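Local structure of NADH kinase POS5, mitochondrial (Saccharomyces cerevisiae, 3AFO) at residues Glu108-Ile111 / Val112-Asp116. The protein phosphorylates NADH, and less readily NAD(+), with ATP in mitochondria, making it a key source of the cellular reductant NADPH. Numbering follows the deposited sequence.
Sequences EQDI and VNRTD
In the short helix 108-114 and the residues that follow it, side-chain donors join backbone N-H groups at the carbonyls, Ile111 meeting Thr115 and Asp110 meeting Arg114. Regular i to i+4 bonding persists at first: Val112 N reaches Glu108 O at 2.7 Å, almost straight, and Asn113 N bonds Gln109 O at 3.3 Å. Further on, the pattern tightens, for Arg114 N turns to Ile111 O, three residues back, at 3.1 Å. The same oxygen accepts Thr115 OG1 at 2.9 Å from the opposite face of its carbonyl plane, and Thr115 N adds a weak bond. With OG1 beside its own backbone N (chi1 -61°), the threonine hydroxyl folds back onto the preceding turn and lies 3.6 Å from Ile111 CG2. The chain leads through Thr115 and Asp116 into strand 117-122 of the parallel sheet of the N-terminal domain, and Ile111 and Thr115 both pack on Tyr45 of strand 43-48 and Ile76 of strand 74-76. Were the threonine an alanine, Ile111 O would probably lose its hydroxyl donor on one face, and the contact with Tyr45 would be reduced. The extended Arg114 brings Asp110 O to the edge of its guanidinium, near the plane, where NH1 makes a weak bond of 3.3 Å, while NE bonds Leu16 O. One water accepts from NH1 and donates to Asp110 OD1 and Asn113 OD1, bridging Asp110 OD1 and Arg114 NH1 across 4.6 Å.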
# COMPACT_ATOMS: atom_id res chain seq x y z
N GLU A 108 -8.08 16.47 -39.94
CA GLU A 108 -8.84 15.86 -38.84
C GLU A 108 -10.32 16.23 -38.86
O GLU A 108 -11.18 15.35 -38.84
CB GLU A 108 -8.24 16.21 -37.46
CG GLU A 108 -6.72 16.42 -37.44
CD GLU A 108 -6.03 15.83 -36.20
OE1 GLU A 108 -6.39 16.22 -35.06
OE2 GLU A 108 -5.12 14.99 -36.38
N GLN A 109 -10.61 17.53 -38.92
CA GLN A 109 -11.99 18.04 -38.91
C GLN A 109 -12.83 17.38 -40.00
O GLN A 109 -13.97 17.00 -39.76
CB GLN A 109 -12.03 19.57 -39.08
CG GLN A 109 -10.83 20.32 -38.52
CD GLN A 109 -9.65 20.36 -39.49
OE1 GLN A 109 -8.58 19.79 -39.22
NE2 GLN A 109 -9.83 21.04 -40.63
N ASP A 110 -12.25 17.24 -41.19
CA ASP A 110 -12.90 16.55 -42.29
C ASP A 110 -13.14 15.07 -41.97
O ASP A 110 -14.21 14.54 -42.25
CB ASP A 110 -12.05 16.67 -43.58
CG ASP A 110 -12.22 18.01 -44.29
OD1 ASP A 110 -12.51 19.04 -43.63
OD2 ASP A 110 -12.06 18.04 -45.53
N ILE A 111 -12.15 14.41 -41.37
CA ILE A 111 -12.27 12.99 -41.02
C ILE A 111 -13.31 12.79 -39.92
O ILE A 111 -14.20 11.94 -40.03
CB ILE A 111 -10.91 12.38 -40.60
CG1 ILE A 111 -9.95 12.34 -41.80
CG2 ILE A 111 -11.10 10.99 -39.97
CD1 ILE A 111 -8.59 11.74 -41.50
N VAL A 112 -13.20 13.61 -38.88
CA VAL A 112 -14.06 13.55 -37.70
C VAL A 112 -15.56 13.59 -38.05
O VAL A 112 -16.36 12.83 -37.48
CB VAL A 112 -13.66 14.68 -36.70
CG1 VAL A 112 -14.73 14.92 -35.67
CG2 VAL A 112 -12.33 14.34 -36.03
N ASN A 113 -15.92 14.46 -38.99
CA ASN A 113 -17.31 14.67 -39.44
C ASN A 113 -17.93 13.52 -40.20
O ASN A 113 -19.16 13.43 -40.31
CB ASN A 113 -17.39 15.91 -40.34
CG ASN A 113 -17.05 17.19 -39.61
OD1 ASN A 113 -16.54 18.14 -40.22
ND2 ASN A 113 -17.32 17.23 -38.30
N ARG A 114 -17.09 12.64 -40.74
CA ARG A 114 -17.56 11.63 -41.68
C ARG A 114 -17.40 10.19 -41.22
O ARG A 114 -17.93 9.27 -41.83
CB ARG A 114 -16.95 11.88 -43.05
CG ARG A 114 -17.60 13.08 -43.72
CD ARG A 114 -16.72 13.72 -44.75
NE ARG A 114 -17.38 14.87 -45.35
CZ ARG A 114 -17.13 16.14 -45.03
NH1 ARG A 114 -16.23 16.44 -44.10
NH2 ARG A 114 -17.80 17.11 -45.64
N THR A 115 -16.69 9.99 -40.11
CA THR A 115 -16.46 8.64 -39.58
C THR A 115 -17.70 7.98 -38.95
O THR A 115 -18.28 8.51 -38.01
CB THR A 115 -15.29 8.67 -38.56
OG1 THR A 115 -14.09 9.11 -39.21
CG2 THR A 115 -15.06 7.30 -37.96
N ASP A 116 -18.08 6.81 -39.46
CA ASP A 116 -19.12 5.99 -38.82
C ASP A 116 -18.51 5.08 -37.74
O ASP A 116 -19.17 4.75 -36.75
CB ASP A 116 -19.84 5.09 -39.83
CG ASP A 116 -20.45 5.86 -41.02
OD1 ASP A 116 -20.58 7.11 -40.95
OD2 ASP A 116 -20.78 5.19 -42.03
O HOH W 1 -15.04 19.02 -43.00